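Local coordinates for protein sortase, SrtB family (Streptococcus pneumoniae PCS8235, PDB 4Y4Q) that probably acts as a sortase B-type cysteine transpeptidase in building the type II pilus of Streptococcus pneumoniae, at residues A[166-171]-A[208-213]. Sequence-based numbering, arbitrary orientation.
Sequences GLEIFE and RDISLS
Leu212 lies over one face of the Phe170 ring. The Leu212 CD1 methyl sits 3.5 Å from the Phe170 ring centroid, 17° off the normal and displaced toward the rim, which makes a CH-pi contact. Ile210 meets the same phenylalanine nearer its root, with Ile210 CD1 3.8 Å from Phe170 CB, and crosses it at about a right angle. Leu201 of helix 190-202 and Ile218 also touch this side chain. The contact joins strand 163-176 of the sortase beta-sheet to the loop leading into strand 218-225. Against strand 231-240, Phe170 and Glu171 both face Val236, a classic beta bulge. Arg208 binds two successive strand carbonyls, one through its backbone N and one through its side chain. Arg208 N donates to Phe170 O at 2.9 Å. The side chain bends at chi3 (57°), and Arg208 NH1 donates to Ile169 O at 2.7 Å. That oxygen lies close to the guanidinium plane, but NH1 stands well above the carbonyl plane. Arg208 NH2 bonds to Phe150 O, so backbone oxygens grip the guanidinium at both NH1 and NH2. Glu168 and Ile210 pass each other in opposite directions, with Glu168 OE2 3.8 Å from Ile210 CG2. The same OE2 forms a salt bridge with Arg154.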
loop_
_atom_site.group_PDB
_atom_site.type_symbol
_atom_site.label_atom_id
_atom_site.label_comp_id
_atom_site.label_asym_id
_atom_site.label_seq_id
_atom_site.Cartn_x
_atom_site.Cartn_y
_atom_site.Cartn_z
ATOM N N GLY A 166 -12.844 -0.302 3.773
ATOM C CA GLY A 166 -12.322 1.046 3.906
ATOM C C GLY A 166 -10.850 0.970 4.225
ATOM O O GLY A 166 -10.356 -0.093 4.638
ATOM N N LEU A 167 -10.146 2.077 3.996
ATOM C CA LEU A 167 -8.732 2.192 4.337
ATOM C C LEU A 167 -8.561 3.409 5.213
ATOM O O LEU A 167 -9.135 4.462 4.925
ATOM C CB LEU A 167 -7.892 2.403 3.081
ATOM C CG LEU A 167 -7.640 1.253 2.105
ATOM C CD1 LEU A 167 -6.829 1.784 0.935
ATOM C CD2 LEU A 167 -6.897 0.102 2.802
ATOM N N GLU A 168 -7.778 3.288 6.280
ATOM C CA GLU A 168 -7.439 4.461 7.071
ATOM C C GLU A 168 -5.930 4.589 7.140
ATOM O O GLU A 168 -5.267 3.749 7.733
ATOM C CB GLU A 168 -8.035 4.350 8.470
ATOM C CG GLU A 168 -7.754 5.565 9.348
ATOM C CD GLU A 168 -8.661 5.633 10.570
ATOM O OE1 GLU A 168 -9.436 4.677 10.811
ATOM O OE2 GLU A 168 -8.603 6.655 11.285
ATOM N N ILE A 169 -5.373 5.621 6.515
ATOM C CA ILE A 169 -3.926 5.814 6.559
ATOM C C ILE A 169 -3.471 6.212 7.973
ATOM O O ILE A 169 -4.081 7.087 8.601
ATOM C CB ILE A 169 -3.482 6.869 5.523
ATOM C CG1 ILE A 169 -3.689 6.330 4.110
ATOM C CG2 ILE A 169 -2.021 7.233 5.702
ATOM C CD1 ILE A 169 -3.448 7.363 3.047
ATOM N N PHE A 170 -2.410 5.582 8.487
ATOM C CA PHE A 170 -1.870 6.016 9.782
ATOM C C PHE A 170 -0.393 6.397 9.782
ATOM O O PHE A 170 0.124 6.868 10.795
ATOM C CB PHE A 170 -2.129 4.983 10.885
ATOM C CG PHE A 170 -1.464 3.664 10.644
ATOM C CD1 PHE A 170 -0.164 3.428 11.081
ATOM C CD2 PHE A 170 -2.134 2.656 9.976
ATOM C CE1 PHE A 170 0.451 2.195 10.856
ATOM C CE2 PHE A 170 -1.525 1.431 9.745
ATOM C CZ PHE A 170 -0.233 1.208 10.187
ATOM N N GLU A 171 0.301 6.196 8.673
ATOM C CA GLU A 171 1.732 6.488 8.674
ATOM C C GLU A 171 2.308 6.781 7.292
ATOM O O GLU A 171 1.894 6.174 6.292
ATOM C CB GLU A 171 2.525 5.338 9.339
ATOM C CG GLU A 171 4.031 5.492 9.189
ATOM C CD GLU A 171 4.858 4.487 9.993
ATOM O OE1 GLU A 171 4.290 3.714 10.799
ATOM O OE2 GLU A 171 6.097 4.480 9.809
ATOM N N ARG A 208 -0.365 9.014 12.654
ATOM C CA ARG A 208 -1.468 9.398 13.537
ATOM C C ARG A 208 -1.742 8.238 14.472
ATOM O O ARG A 208 -1.560 7.085 14.099
ATOM C CB ARG A 208 -2.740 9.767 12.753
ATOM C CG ARG A 208 -3.151 8.762 11.678
ATOM C CD ARG A 208 -4.518 9.119 11.061
ATOM N NE ARG A 208 -4.523 10.464 10.488
ATOM C CZ ARG A 208 -4.179 10.745 9.236
ATOM N NH1 ARG A 208 -3.822 9.765 8.418
ATOM N NH2 ARG A 208 -4.201 12.007 8.801
ATOM N N ASP A 209 -2.175 8.539 15.686
ATOM C CA ASP A 209 -2.482 7.493 16.646
ATOM C C ASP A 209 -3.836 6.856 16.322
ATOM O O ASP A 209 -4.868 7.509 16.444
ATOM C CB ASP A 209 -2.498 8.081 18.059
ATOM C CG ASP A 209 -2.316 7.025 19.130
ATOM O OD1 ASP A 209 -2.943 5.947 19.019
ATOM O OD2 ASP A 209 -1.537 7.267 20.079
ATOM N N ILE A 210 -3.837 5.599 15.877
ATOM C CA ILE A 210 -5.089 4.833 15.782
ATOM C C ILE A 210 -4.977 3.449 16.425
ATOM O O ILE A 210 -3.886 3.019 16.820
ATOM C CB ILE A 210 -5.629 4.700 14.333
ATOM C CG1 ILE A 210 -4.782 3.738 13.498
ATOM C CG2 ILE A 210 -5.739 6.069 13.652
ATOM C CD1 ILE A 210 -5.369 3.518 12.095
ATOM N N SER A 211 -6.110 2.758 16.527
ATOM C CA SER A 211 -6.164 1.471 17.223
ATOM C C SER A 211 -5.519 0.370 16.386
ATOM O O SER A 211 -6.071 -0.037 15.358
ATOM C CB SER A 211 -7.611 1.106 17.558
ATOM O OG SER A 211 -7.675 -0.094 18.308
ATOM N N LEU A 212 -4.360 -0.109 16.832
ATOM C CA LEU A 212 -3.569 -1.049 16.040
ATOM C C LEU A 212 -3.097 -2.264 16.822
ATOM O O LEU A 212 -2.434 -2.145 17.861
ATOM C CB LEU A 212 -2.361 -0.349 15.423
ATOM C CG LEU A 212 -2.571 0.092 13.982
ATOM C CD1 LEU A 212 -1.267 0.612 13.398
ATOM C CD2 LEU A 212 -3.113 -1.079 13.180
ATOM N N SER A 213 -3.423 -3.437 16.295
ATOM C CA SER A 213 -3.035 -4.694 16.923
ATOM C C SER A 213 -2.696 -5.746 15.860
ATOM O O SER A 213 -3.073 -5.601 14.692
ATOM C CB SER A 213 -4.155 -5.188 17.849
ATOM O OG SER A 213 -5.359 -5.391 17.133
#